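Local coordinates for uncharacterized protein (Bacteroides ovatus, PDB 4IRT), which is of unknown function but, as a BNR-repeat beta-propeller and putative neuraminidase, may release sialic acid from glycans, at residues A[12-17]-A[399-404]; A[18-23]-A[383-388]; A[150-155]-A[163-168]; A[188-193]-A[213-218]. All coordinates share one frame; numbering follows the deposited sequence. Where two conformers were deposited one is given.

Contact 1: A[12-17]-A[399-404]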
loop_
_atom_site.group_PDB
_atom_site.type_symbol
_atom_site.label_atom_id
_atom_site.label_comp_id
_atom_site.label_asym_id
_atom_site.label_seq_id
_atom_site.Cartn_x
_atom_site.Cartn_y
_atom_site.Cartn_z
ATOM N N GLY A 12 4.801 13.649 14.577
ATOM C CA GLY A 12 3.574 13.651 13.796
ATOM C C GLY A 12 2.400 13.208 14.616
ATOM O O GLY A 12 2.565 12.670 15.705
ATOM N N TYR A 13 1.202 13.462 14.102
ATOM C CA TYR A 13 -0.017 13.025 14.770
ATOM C C TYR A 13 0.023 11.534 15.098
ATOM O O TYR A 13 0.357 10.755 14.222
ATOM C CB TYR A 13 -1.192 13.250 13.841
ATOM C CG TYR A 13 -2.537 13.109 14.483
ATOM C CD1 TYR A 13 -2.989 14.035 15.413
ATOM C CD2 TYR A 13 -3.389 12.061 14.127
ATOM C CE1 TYR A 13 -4.243 13.916 16.001
ATOM C CE2 TYR A 13 -4.651 11.939 14.706
ATOM C CZ TYR A 13 -5.066 12.871 15.637
ATOM O OH TYR A 13 -6.319 12.758 16.184
ATOM N N SER A 14 -0.354 11.164 16.329
ATOM C CA SER A 14 -0.357 9.766 16.776
ATOM C C SER A 14 -1.668 9.278 17.394
ATOM O O SER A 14 -1.760 8.125 17.851
ATOM C CB SER A 14 0.803 9.533 17.781
ATOM O OG SER A 14 2.060 9.602 17.121
ATOM N N CYS A 15 -2.696 10.119 17.425
ATOM C CA CYS A 15 -3.923 9.735 18.126
ATOM C C CYS A 15 -4.764 8.725 17.341
ATOM O O CYS A 15 -5.595 8.021 17.931
ATOM C CB CYS A 15 -4.773 10.958 18.455
ATOM S SG CYS A 15 -3.995 12.133 19.599
ATOM N N THR A 16 -4.571 8.695 16.019
ATOM C CA THR A 16 -5.062 7.643 15.154
ATOM C C THR A 16 -3.887 7.128 14.312
ATOM O O THR A 16 -2.807 7.688 14.355
ATOM C CB THR A 16 -6.152 8.124 14.163
ATOM O OG1 THR A 16 -5.532 8.940 13.154
ATOM C CG2 THR A 16 -7.282 8.878 14.873
ATOM N N SER A 17 -4.127 6.081 13.526
ATOM C CA SER A 17 -3.116 5.465 12.653
ATOM C C SER A 17 -3.062 6.070 11.247
ATOM O O SER A 17 -2.490 5.474 10.358
ATOM C CB SER A 17 -3.389 3.957 12.517
ATOM O OG SER A 17 -4.719 3.715 12.095
ATOM N N GLU A 399 0.506 12.715 22.924
ATOM C CA GLU A 399 1.470 13.579 22.281
ATOM C C GLU A 399 1.910 13.009 20.960
ATOM O O GLU A 399 1.972 11.791 20.790
ATOM C CB GLU A 399 2.689 13.765 23.149
ATOM C CG GLU A 399 2.438 14.588 24.381
ATOM C CD GLU A 399 3.751 15.021 24.959
ATOM O OE1 GLU A 399 4.354 14.205 25.661
ATOM O OE2 GLU A 399 4.201 16.152 24.628
ATOM N N PRO A 400 2.205 13.891 19.993
ATOM C CA PRO A 400 2.674 13.386 18.732
ATOM C C PRO A 400 4.022 12.643 18.944
ATOM O O PRO A 400 4.874 13.112 19.710
ATOM C CB PRO A 400 2.821 14.661 17.874
ATOM C CG PRO A 400 3.086 15.744 18.880
ATOM C CD PRO A 400 2.228 15.367 20.060
ATOM N N GLN A 401 4.158 11.485 18.310
ATOM C CA GLN A 401 5.346 10.634 18.405
ATOM C C GLN A 401 6.271 10.834 17.189
ATOM O O GLN A 401 5.837 11.197 16.060
ATOM C CB GLN A 401 4.946 9.141 18.554
ATOM C CG GLN A 401 3.996 8.859 19.727
ATOM C CD GLN A 401 4.614 9.169 21.092
ATOM O OE1 GLN A 401 4.145 10.068 21.863
ATOM N NE2 GLN A 401 5.694 8.503 21.378
HETATM N N MSE A 402 7.554 10.595 17.409
HETATM C CA MSE A 402 8.559 10.820 16.356
HETATM C C MSE A 402 8.326 9.911 15.192
HETATM O O MSE A 402 8.079 8.731 15.370
HETATM C CB MSE A 402 9.925 10.544 16.969
HETATM C CG MSE A 402 11.084 10.681 16.008
HETATM SE SE MSE A 402 11.283 12.479 15.331
HETATM C CE MSE A 402 11.853 13.303 17.015
ATOM N N ILE A 403 8.405 10.478 13.988
ATOM C CA ILE A 403 8.442 9.707 12.736
ATOM C C ILE A 403 9.910 9.478 12.387
ATOM O O ILE A 403 10.763 10.393 12.506
ATOM C CB ILE A 403 7.742 10.438 11.595
ATOM C CG1 ILE A 403 6.231 10.534 11.885
ATOM C CG2 ILE A 403 7.961 9.735 10.276
ATOM C CD1 ILE A 403 5.554 11.631 11.079
ATOM N N TYR A 404 10.210 8.241 12.030
ATOM C CA TYR A 404 11.554 7.865 11.562
ATOM C C TYR A 404 11.516 7.264 10.184
ATOM O O TYR A 404 10.500 6.662 9.778
ATOM C CB TYR A 404 12.130 6.775 12.445
ATOM C CG TYR A 404 12.153 7.072 13.922
ATOM C CD1 TYR A 404 11.072 6.759 14.729
ATOM C CD2 TYR A 404 13.277 7.628 14.516
ATOM C CE1 TYR A 404 11.104 7.026 16.098
ATOM C CE2 TYR A 404 13.334 7.887 15.877
ATOM C CZ TYR A 404 12.242 7.572 16.663
ATOM O OH TYR A 404 12.289 7.846 18.002
#

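Contact 2: A[18-23]-A[383-388]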
loop_
_atom_site.group_PDB
_atom_site.type_symbol
_atom_site.label_atom_id
_atom_site.label_comp_id
_atom_site.label_asym_id
_atom_site.label_seq_id
_atom_site.Cartn_x
_atom_site.Cartn_y
_atom_site.Cartn_z
ATOM N N VAL A 18 -3.632 7.263 11.058
ATOM C CA VAL A 18 -3.708 7.886 9.743
ATOM C C VAL A 18 -2.361 8.000 9.017
ATOM O O VAL A 18 -2.283 7.840 7.776
ATOM C CB VAL A 18 -4.484 9.240 9.792
ATOM C CG1 VAL A 18 -3.671 10.331 10.461
ATOM C CG2 VAL A 18 -4.919 9.647 8.385
ATOM N N ASN A 19 -1.283 8.215 9.770
ATOM C CA ASN A 19 0.035 8.328 9.144
ATOM C C ASN A 19 0.668 6.990 8.831
ATOM O O ASN A 19 1.664 6.954 8.114
ATOM C CB ASN A 19 0.997 9.097 10.045
ATOM C CG ASN A 19 0.797 10.594 10.009
ATOM O OD1 ASN A 19 0.308 11.174 9.036
ATOM N ND2 ASN A 19 1.220 11.241 11.072
ATOM N N THR A 20 0.101 5.895 9.363
ATOM C CA THR A 20 0.772 4.594 9.376
ATOM C C THR A 20 -0.177 3.438 8.940
ATOM O O THR A 20 -0.352 2.458 9.656
ATOM C CB THR A 20 1.324 4.304 10.788
ATOM O OG1 THR A 20 0.236 4.327 11.745
ATOM C CG2 THR A 20 2.371 5.331 11.195
ATOM N N THR A 21 -0.836 3.566 7.793
ATOM C CA THR A 21 -1.615 2.454 7.270
ATOM C C THR A 21 -0.831 1.784 6.146
ATOM O O THR A 21 0.086 2.371 5.545
ATOM C CB THR A 21 -2.999 2.859 6.733
ATOM O OG1 THR A 21 -2.861 3.387 5.403
ATOM C CG2 THR A 21 -3.701 3.862 7.676
ATOM N N VAL A 22 -1.179 0.528 5.889
ATOM C CA VAL A 22 -0.495 -0.291 4.896
ATOM C C VAL A 22 -0.748 0.252 3.486
ATOM O O VAL A 22 0.041 -0.016 2.577
ATOM C CB VAL A 22 -0.949 -1.776 5.023
ATOM C CG1 VAL A 22 -2.357 -1.964 4.462
ATOM C CG2 VAL A 22 0.014 -2.710 4.338
ATOM N N PHE A 23 -1.796 1.062 3.325
ATOM C CA PHE A 23 -2.247 1.493 2.016
ATOM C C PHE A 23 -1.832 2.938 1.667
ATOM O O PHE A 23 -2.340 3.520 0.727
ATOM C CB PHE A 23 -3.747 1.262 1.816
ATOM C CG PHE A 23 -4.622 1.864 2.873
ATOM C CD1 PHE A 23 -5.036 3.178 2.794
ATOM C CD2 PHE A 23 -5.080 1.083 3.933
ATOM C CE1 PHE A 23 -5.833 3.726 3.782
ATOM C CE2 PHE A 23 -5.890 1.621 4.916
ATOM C CZ PHE A 23 -6.263 2.944 4.843
ATOM N N PHE A 383 8.775 3.707 6.736
ATOM C CA PHE A 383 8.115 4.769 7.493
ATOM C C PHE A 383 7.693 4.186 8.841
ATOM O O PHE A 383 6.821 3.315 8.910
ATOM C CB PHE A 383 6.880 5.283 6.721
ATOM C CG PHE A 383 6.205 6.514 7.338
ATOM C CD1 PHE A 383 5.491 6.423 8.541
ATOM C CD2 PHE A 383 6.276 7.757 6.722
ATOM C CE1 PHE A 383 4.871 7.552 9.118
ATOM C CE2 PHE A 383 5.652 8.869 7.278
ATOM C CZ PHE A 383 4.954 8.786 8.490
ATOM N N VAL A 384 8.287 4.676 9.917
ATOM C CA VAL A 384 8.062 4.109 11.253
ATOM C C VAL A 384 7.632 5.225 12.216
ATOM O O VAL A 384 8.316 6.218 12.360
ATOM C CB VAL A 384 9.330 3.415 11.757
ATOM C CG1 VAL A 384 9.181 2.967 13.205
ATOM C CG2 VAL A 384 9.625 2.203 10.882
ATOM N N GLN A 385 6.510 5.009 12.894
ATOM C CA GLN A 385 5.965 5.952 13.872
ATOM C C GLN A 385 5.000 5.179 14.764
ATOM O O GLN A 385 4.175 4.418 14.272
ATOM C CB GLN A 385 5.171 7.057 13.180
ATOM C CG GLN A 385 4.691 8.107 14.134
ATOM C CD GLN A 385 3.648 9.021 13.584
ATOM O OE1 GLN A 385 3.039 8.764 12.549
ATOM N NE2 GLN A 385 3.426 10.118 14.289
ATOM N N HIS A 386 5.134 5.372 16.067
ATOM C CA HIS A 386 4.148 4.852 17.023
ATOM C C HIS A 386 2.832 5.622 16.852
ATOM O O HIS A 386 2.827 6.842 16.950
ATOM C CB HIS A 386 4.667 5.090 18.430
ATOM C CG HIS A 386 3.717 4.647 19.492
ATOM N ND1 HIS A 386 3.880 3.472 20.187
ATOM C CD2 HIS A 386 2.582 5.212 19.958
ATOM C CE1 HIS A 386 2.891 3.346 21.063
ATOM N NE2 HIS A 386 2.098 4.399 20.954
ATOM N N THR A 387 1.730 4.905 16.657
ATOM C CA THR A 387 0.418 5.508 16.621
ATOM C C THR A 387 -0.578 4.614 17.376
ATOM O O THR A 387 -0.339 3.426 17.554
ATOM C CB THR A 387 -0.111 5.709 15.165
ATOM O OG1 THR A 387 -0.178 4.438 14.504
ATOM C CG2 THR A 387 0.767 6.610 14.368
ATOM N N ARG A 388 -1.704 5.211 17.759
ATOM C CA ARG A 388 -2.764 4.520 18.489
ATOM C C ARG A 388 -3.992 4.373 17.586
ATOM O O ARG A 388 -4.164 5.140 16.646
ATOM C CB ARG A 388 -3.124 5.294 19.776
ATOM C CG ARG A 388 -4.038 4.519 20.719
ATOM C CD ARG A 388 -4.036 5.011 22.163
ATOM N NE ARG A 388 -2.693 5.030 22.757
ATOM C CZ ARG A 388 -2.432 5.411 23.999
ATOM N NH1 ARG A 388 -3.426 5.796 24.798
ATOM N NH2 ARG A 388 -1.176 5.428 24.442
#

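Contact 3: A[150-155]-A[163-168]. With EDO (1,2-ethanediol), chain K.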
loop_
_atom_site.group_PDB
_atom_site.type_symbol
_atom_site.label_atom_id
_atom_site.label_comp_id
_atom_site.label_asym_id
_atom_site.label_seq_id
_atom_site.Cartn_x
_atom_site.Cartn_y
_atom_site.Cartn_z
ATOM N N ASN A 150 -15.968 1.286 -6.575
ATOM C CA ASN A 150 -15.526 0.915 -7.902
ATOM C C ASN A 150 -14.100 1.373 -8.083
ATOM O O ASN A 150 -13.757 2.490 -7.722
ATOM C CB ASN A 150 -16.406 1.546 -8.979
ATOM C CG ASN A 150 -15.997 1.114 -10.392
ATOM O OD1 ASN A 150 -15.890 -0.082 -10.684
ATOM N ND2 ASN A 150 -15.763 2.084 -11.265
ATOM N N LEU A 151 -13.268 0.509 -8.643
ATOM C CA LEU A 151 -11.874 0.866 -8.907
ATOM C C LEU A 151 -11.775 1.779 -10.123
ATOM O O LEU A 151 -12.181 1.404 -11.224
ATOM C CB LEU A 151 -11.043 -0.400 -9.161
ATOM C CG LEU A 151 -9.521 -0.235 -9.290
ATOM C CD1 LEU A 151 -8.852 -1.587 -9.040
ATOM C CD2 LEU A 151 -9.113 0.321 -10.657
ATOM N N VAL A 152 -11.211 2.978 -9.931
ATOM C CA VAL A 152 -10.983 3.895 -11.035
ATOM C C VAL A 152 -9.482 4.116 -11.191
ATOM O O VAL A 152 -8.775 4.303 -10.205
ATOM C CB VAL A 152 -11.682 5.235 -10.781
ATOM C CG1 VAL A 152 -11.412 6.236 -11.883
ATOM C CG2 VAL A 152 -13.179 5.001 -10.605
HETATM N N MSE A 153 -9.036 4.102 -12.442
HETATM C CA MSE A 153 -7.634 4.138 -12.795
HETATM C C MSE A 153 -7.385 5.169 -13.867
HETATM O O MSE A 153 -8.006 5.174 -14.949
HETATM C CB MSE A 153 -7.201 2.729 -13.215
HETATM C CG MSE A 153 -5.790 2.663 -13.783
HETATM SE SE MSE A 153 -5.300 0.850 -14.366
HETATM C CE MSE A 153 -5.327 -0.091 -12.654
ATOM N N ASN A 154 -6.464 6.064 -13.550
ATOM C CA ASN A 154 -6.047 7.132 -14.432
ATOM C C ASN A 154 -4.558 7.068 -14.705
ATOM O O ASN A 154 -3.805 6.455 -13.952
ATOM C CB ASN A 154 -6.296 8.477 -13.765
ATOM C CG ASN A 154 -7.756 8.758 -13.495
ATOM O OD1 ASN A 154 -8.651 8.267 -14.176
ATOM N ND2 ASN A 154 -8.001 9.593 -12.480
ATOM N N ARG A 155 -4.140 7.760 -15.761
ATOM C CA ARG A 155 -2.744 7.881 -16.126
ATOM C C ARG A 155 -2.359 9.335 -16.329
ATOM O O ARG A 155 -3.106 10.104 -16.939
ATOM C CB ARG A 155 -2.420 7.096 -17.403
ATOM C CG ARG A 155 -0.957 7.207 -17.853
ATOM C CD ARG A 155 -0.692 6.252 -19.004
ATOM N NE ARG A 155 0.612 6.426 -19.657
ATOM C CZ ARG A 155 0.989 5.739 -20.741
ATOM N NH1 ARG A 155 0.176 4.835 -21.303
ATOM N NH2 ARG A 155 2.165 5.970 -21.299
ATOM N N TRP A 163 -3.955 14.183 -17.058
ATOM C CA TRP A 163 -4.481 12.901 -16.633
ATOM C C TRP A 163 -5.562 12.480 -17.587
ATOM O O TRP A 163 -6.360 13.318 -18.003
ATOM C CB TRP A 163 -5.113 13.021 -15.251
ATOM C CG TRP A 163 -4.127 13.197 -14.165
ATOM C CD1 TRP A 163 -3.719 14.367 -13.624
ATOM C CD2 TRP A 163 -3.428 12.162 -13.470
ATOM N NE1 TRP A 163 -2.796 14.139 -12.633
ATOM C CE2 TRP A 163 -2.597 12.790 -12.519
ATOM C CE3 TRP A 163 -3.413 10.770 -13.575
ATOM C CZ2 TRP A 163 -1.755 12.062 -11.643
ATOM C CZ3 TRP A 163 -2.597 10.030 -12.715
ATOM C CH2 TRP A 163 -1.757 10.682 -11.763
ATOM N N THR A 164 -5.590 11.187 -17.901
ATOM C CA THR A 164 -6.704 10.604 -18.627
ATOM C C THR A 164 -7.148 9.303 -17.985
ATOM O O THR A 164 -6.369 8.598 -17.335
ATOM C CB THR A 164 -6.331 10.326 -20.089
ATOM O OG1 THR A 164 -5.148 9.525 -20.117
ATOM C CG2 THR A 164 -6.095 11.640 -20.830
ATOM N N ARG A 165 -8.420 8.987 -18.154
ATOM C CA ARG A 165 -8.966 7.759 -17.617
ATOM C C ARG A 165 -8.386 6.554 -18.377
ATOM O O ARG A 165 -8.357 6.557 -19.605
ATOM C CB ARG A 165 -10.489 7.779 -17.726
ATOM C CG ARG A 165 -11.161 6.566 -17.115
ATOM C CD ARG A 165 -11.189 6.635 -15.597
ATOM N NE ARG A 165 -12.382 7.369 -15.157
ATOM C CZ ARG A 165 -12.401 8.530 -14.510
ATOM N NH1 ARG A 165 -11.301 9.168 -14.202
ATOM N NH2 ARG A 165 -13.560 9.065 -14.180
ATOM N N VAL A 166 -7.960 5.533 -17.650
ATOM C CA VAL A 166 -7.504 4.261 -18.242
ATOM C C VAL A 166 -8.588 3.202 -18.162
ATOM O O VAL A 166 -8.931 2.564 -19.170
ATOM C CB VAL A 166 -6.217 3.753 -17.576
ATOM C CG1 VAL A 166 -5.807 2.400 -18.151
ATOM C CG2 VAL A 166 -5.103 4.783 -17.768
ATOM N N GLN A 167 -9.131 2.993 -16.966
ATOM C CA GLN A 167 -10.285 2.115 -16.845
ATOM C C GLN A 167 -11.335 2.733 -15.947
ATOM O O GLN A 167 -11.032 3.188 -14.842
ATOM C CB GLN A 167 -9.915 0.732 -16.306
ATOM C CG GLN A 167 -8.955 -0.094 -17.151
ATOM C CD GLN A 167 -9.497 -0.525 -18.506
ATOM O OE1 GLN A 167 -10.691 -0.460 -18.770
ATOM N NE2 GLN A 167 -8.604 -0.957 -19.382
ATOM N N ASP A 168 -12.546 2.748 -16.479
ATOM C CA ASP A 168 -13.767 3.104 -15.765
ATOM C C ASP A 168 -14.315 1.913 -15.014
ATOM O O ASP A 168 -14.835 2.070 -13.919
ATOM C CB ASP A 168 -14.841 3.545 -16.777
ATOM C CG ASP A 168 -14.600 4.935 -17.298
ATOM O OD1 ASP A 168 -14.548 5.848 -16.453
ATOM O OD2 ASP A 168 -14.469 5.123 -18.540
HETATM C C1 EDO K . -15.555 -3.822 -7.343
HETATM O O1 EDO K . -16.724 -3.057 -7.058
HETATM C C2 EDO K . -14.350 -2.889 -7.544
HETATM O O2 EDO K . -14.472 -2.098 -8.731
HETATM O O HOH W 1 -10.604 10.629 -11.957
HETATM O O HOH W 2 -2.825 10.902 -20.050
#

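Contact 4: A[188-193]-A[213-218]. With EDO (1,2-ethanediol), chain M.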
loop_
_atom_site.group_PDB
_atom_site.type_symbol
_atom_site.label_atom_id
_atom_site.label_comp_id
_atom_site.label_asym_id
_atom_site.label_seq_id
_atom_site.Cartn_x
_atom_site.Cartn_y
_atom_site.Cartn_z
ATOM N N LYS A 188 9.934 -4.074 -14.783
ATOM C CA LYS A 188 9.754 -4.099 -16.246
ATOM C C LYS A 188 8.590 -3.221 -16.716
ATOM O O LYS A 188 8.290 -3.130 -17.934
ATOM C CB LYS A 188 9.531 -5.526 -16.709
ATOM C CG LYS A 188 10.742 -6.403 -16.478
ATOM C CD LYS A 188 10.696 -7.653 -17.307
ATOM C CE LYS A 188 10.320 -8.863 -16.487
ATOM N NZ LYS A 188 10.621 -10.095 -17.277
ATOM N N GLY A 189 7.927 -2.578 -15.766
ATOM C CA GLY A 189 6.841 -1.657 -16.064
ATOM C C GLY A 189 5.484 -2.344 -16.150
ATOM O O GLY A 189 4.508 -1.717 -16.527
ATOM N N THR A 190 5.421 -3.623 -15.789
ATOM C CA THR A 190 4.143 -4.341 -15.738
ATOM C C THR A 190 3.340 -3.923 -14.492
ATOM O O THR A 190 3.870 -3.864 -13.364
ATOM C CB THR A 190 4.380 -5.865 -15.743
ATOM O OG1 THR A 190 5.079 -6.219 -16.942
ATOM C CG2 THR A 190 3.079 -6.659 -15.656
ATOM N N ILE A 191 2.053 -3.691 -14.683
ATOM C CA ILE A 191 1.166 -3.360 -13.569
ATOM C C ILE A 191 0.548 -4.653 -13.074
ATOM O O ILE A 191 -0.149 -5.343 -13.840
ATOM C CB ILE A 191 0.021 -2.418 -13.995
ATOM C CG1 ILE A 191 0.561 -1.136 -14.642
ATOM C CG2 ILE A 191 -0.879 -2.120 -12.807
ATOM C CD1 ILE A 191 -0.504 -0.333 -15.359
ATOM N N HIS A 192 0.773 -4.954 -11.793
ATOM C CA HIS A 192 0.170 -6.097 -11.150
ATOM C C HIS A 192 -1.002 -5.652 -10.308
ATOM O O HIS A 192 -0.952 -4.600 -9.692
ATOM C CB HIS A 192 1.199 -6.816 -10.256
ATOM C CG HIS A 192 2.391 -7.321 -11.003
ATOM N ND1 HIS A 192 2.472 -8.609 -11.466
ATOM C CD2 HIS A 192 3.529 -6.704 -11.407
ATOM C CE1 HIS A 192 3.607 -8.775 -12.123
ATOM N NE2 HIS A 192 4.278 -7.637 -12.087
ATOM N N LEU A 193 -2.033 -6.484 -10.249
ATOM C CA LEU A 193 -3.242 -6.197 -9.472
ATOM C C LEU A 193 -3.755 -7.459 -8.810
ATOM O O LEU A 193 -3.945 -8.476 -9.474
ATOM C CB LEU A 193 -4.322 -5.673 -10.433
ATOM C CG LEU A 193 -5.763 -5.549 -9.935
ATOM C CD1 LEU A 193 -5.902 -4.497 -8.867
ATOM C CD2 LEU A 193 -6.659 -5.213 -11.115
ATOM N N ARG A 213 -2.771 -8.853 -14.509
ATOM C CA ARG A 213 -1.652 -7.954 -14.858
ATOM C C ARG A 213 -1.772 -7.350 -16.244
ATOM O O ARG A 213 -2.402 -7.914 -17.125
ATOM C CB ARG A 213 -0.307 -8.654 -14.691
ATOM C CG ARG A 213 -0.152 -9.946 -15.497
ATOM C CD ARG A 213 1.307 -10.378 -15.424
ATOM N NE ARG A 213 1.561 -11.745 -15.899
ATOM C CZ ARG A 213 2.066 -12.722 -15.164
ATOM N NH1 ARG A 213 2.335 -12.548 -13.872
ATOM N NH2 ARG A 213 2.289 -13.891 -15.723
ATOM N N SER A 214 -1.145 -6.202 -16.436
ATOM C CA SER A 214 -1.203 -5.482 -17.696
ATOM C C SER A 214 0.201 -5.090 -18.122
ATOM O O SER A 214 0.967 -4.516 -17.325
ATOM C CB SER A 214 -2.013 -4.199 -17.576
ATOM O OG SER A 214 -1.972 -3.489 -18.816
ATOM N N PHE A 215 0.502 -5.351 -19.400
ATOM C CA PHE A 215 1.793 -5.028 -20.010
ATOM C C PHE A 215 1.794 -3.748 -20.855
ATOM O O PHE A 215 2.843 -3.363 -21.383
ATOM C CB PHE A 215 2.248 -6.193 -20.899
ATOM C CG PHE A 215 2.384 -7.491 -20.154
ATOM C CD1 PHE A 215 3.575 -7.832 -19.534
ATOM C CD2 PHE A 215 1.316 -8.359 -20.072
ATOM C CE1 PHE A 215 3.709 -9.039 -18.850
ATOM C CE2 PHE A 215 1.415 -9.536 -19.346
ATOM C CZ PHE A 215 2.630 -9.889 -18.754
ATOM N N ASP A 216 0.631 -3.092 -20.976
ATOM C CA ASP A 216 0.469 -1.913 -21.828
ATOM C C ASP A 216 -0.177 -0.737 -21.067
ATOM O O ASP A 216 -1.075 -0.048 -21.567
ATOM C CB ASP A 216 -0.322 -2.281 -23.063
ATOM C CG ASP A 216 -1.715 -2.809 -22.746
ATOM O OD1 ASP A 216 -2.119 -2.861 -21.540
ATOM O OD2 ASP A 216 -2.404 -3.194 -23.710
ATOM N N ASN A 217 0.323 -0.510 -19.863
ATOM C CA ASN A 217 -0.101 0.591 -18.998
ATOM C C ASN A 217 -1.568 0.636 -18.684
ATOM O O ASN A 217 -2.155 1.716 -18.510
ATOM C CB ASN A 217 0.391 1.922 -19.544
ATOM C CG ASN A 217 1.889 2.066 -19.399
ATOM O OD1 ASN A 217 2.468 1.705 -18.366
ATOM N ND2 ASN A 217 2.530 2.567 -20.436
ATOM N N GLY A 218 -2.154 -0.551 -18.538
ATOM C CA GLY A 218 -3.516 -0.673 -18.059
ATOM C C GLY A 218 -4.621 -0.821 -19.092
ATOM O O GLY A 218 -5.776 -0.981 -18.706
HETATM C C1 EDO M . 0.642 -13.538 -19.493
HETATM O O1 EDO M . 0.398 -12.678 -18.358
HETATM C C2 EDO M . 2.121 -13.663 -19.850
HETATM O O2 EDO M . 2.842 -14.193 -18.731
HETATM O O HOH W 3 4.873 1.097 -17.228
HETATM O O HOH W 4 2.074 -2.065 -18.132
#

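Contact 1: A[12-17]-A[399-404]
Gly12 and Gln401 meet where the end of strand 5-12 runs beside the start of strand 401-407. Gly12 N donates to Gln401 O at 3.0 Å, from above the carbonyl plane. In the other direction, Gln401 N makes a weak bond to Gly12 O. A sounder partner for that amide is Ser14, whose OG accepts from Gln401 N at 3.1 Å. Ser14 OG lies beside its own backbone N and anti to the carbonyl carbon (chi1 -69°), which turns the hydroxyl toward strand 401-407. The same OG is also bonded to His386 O, so one hydroxyl ties three chain segments together. Packing is tight around Gly12. Pro400 CB comes within 3.0 Å of Gly12 O, and Ile403 CD1 rests 3.9 Å from Gly12 CA. Ile403 also reaches strands 381-385 and 34-40, so this flank leads into the core. The other flank is looser. Glu399 is exposed, and its backbone O is 3.9 Å from Ser14 CB. Gln401 is partly exposed, with CB and CG against Ser14 OG. Gln401 O has a second donor in Gln385 NE2. The chemistry implies a joint held mainly by backbone groups and one bridging hydroxyl, with no charge pair across it, where the two ends of the chain meet in one propeller blade.

Contact 2: A[18-23]-A[383-388]
Thr20 faces Gln385 and Thr387 from the buried loop that follows strand 5-12. Its CB lies 4.0 Å from Thr387 OG1. Beyond CB the side chain forks. OG1 sits between its backbone N and carbonyl carbon (chi1 58°) and meets Thr387 OG1 tip to tip at 2.8 Å, a hydrogen bond in which either hydroxyl could donate. Thr20 OG1 is also bonded to Ser17 O. Thr20 CG2 packs 3.7 Å from Gln385 O and 3.9 Å from Phe383 CE1, and the Thr20 and Gln385 side chains cross at about a right angle. Asn19 puts CB 3.2 Å from Gln385 OE1. The two amide planes are only 26° apart, yet the bond from Asn19 ND2 to Gln385 OE1 is weak at 3.4 Å. Each amide has a firmer partner. Asn19 OD1 takes the backbone N of Tyr40, and Gln385 NE2 gives to Gln401 O. Gln385 stretches out beyond CG, which carries its amide across to Asn19. Asn19 O approaches Phe383 CE1 at 3.4 Å and also accepts from Arg24, which makes a cation-pi contact with the Phe383 ring. The hydroxyl pair is thus the sound polar bond across this buried contact. The loop is a link between blades, since it leaves the sheet holding strand 381-385 and leads to strand 28-31 of the next sheet in the beta-propeller.

Contact 3: A[150-155]-A[163-168]
A beta hairpin in one four-stranded propeller blade brings strand 151-157 against strand 162-167, the outermost strand on that side, with a classic beta bulge between them. Two residues, Val166 and Gln167, lie across from the single Met153, and Met153 O accepts from Val166 N at 2.7 Å and from Gln167 N at 3.2 Å. Past the bulge the regular antiparallel pairing of Arg155 with Thr164 takes over. Val166 also packs its CB against Met153 CG and its CG2 against Arg155 CB. The side chain of Arg165 folds back over the neighbouring strand, bent at chi2 (76°) and chi3 (87°). Val152 CG1 covers one face of its guanidinium, 3.6 Å from CZ. At the edge, NH1 donates to a lone pair of Asn154 OD1 at 2.8 Å, the amide and guanidinium planes being nearly coplanar. NE makes a salt bridge with Asp168 OD1, and NH2 makes another with Asp120. Several acceptors therefore fix the rotation of this group. Trp163 lays its ring by the Arg155 backbone, CE3 being 3.3 Å from Arg155 C, and its NE1 bonds to Tyr99. A water accepts from both Asn154 ND2 and Arg165 NH1, 2.8 Å from each.

Contact 4: A[188-193]-A[213-218]
Ser214 O is gripped by Ile191 N at 3.0 Å and by a water at 2.8 Å, at the point where the Asp-box of this blade begins. The run from Ser214 through Asp216 and Gly218 to Thr220 and Trp221 fits that BNR signature, which characteristically forms the turn between the third and fourth strands of a propeller blade. Ser214 pairs with Ile191 in the hairpin of strands 191-198 and 206-214, and Ser214 N returns a bond to Ile191 O. Inside the turn, Ser214 OG accepts from Gly218 N at 3.0 Å and is hydrogen-bonded to Thr220 O. Asp216 OD2 is hydrogen-bonded to Thr220 OG1. Ile191 CD1 packs against the turn, 3.6 Å from Gly218 N. Just before the paired strand 191-198, Thr190 runs alongside Phe215, with OG1 3.4 Å from CD1 and its methyl over one face of the ring. With OG1 beside the backbone N (chi1 -60°), CG2 is anti to it, and that methyl also lies above the rim of the His192 ring. Arg213 holds an ethanediol, probably from the crystallisation liquor, through NE and NH2. The water on Ser214 O also donates to Gly189 O and accepts from Asn217 N, each at 2.9 Å.

From the N terminus, strand 5-12 enters contact 1, whose partner 399-404 lies near the far end of the chain, so this contact closes nearly the whole propeller into a ring. Contact 2 follows at once with 18-23 and closes a slightly smaller loop nested inside it. The two touch, and both reach the sheet of strands 5-12, 401-407 and 381-385. Contacts 3 and 4 are local hairpin closures nested within both loops. They come in series, never crossing, and belong to neighbouring blades. They touch through Gln167 NE2 and Gly218 O, 2.9 Å apart. Contacts 2 and 4 lie on opposite sides of the chain's centre, their centres about 28 Å apart.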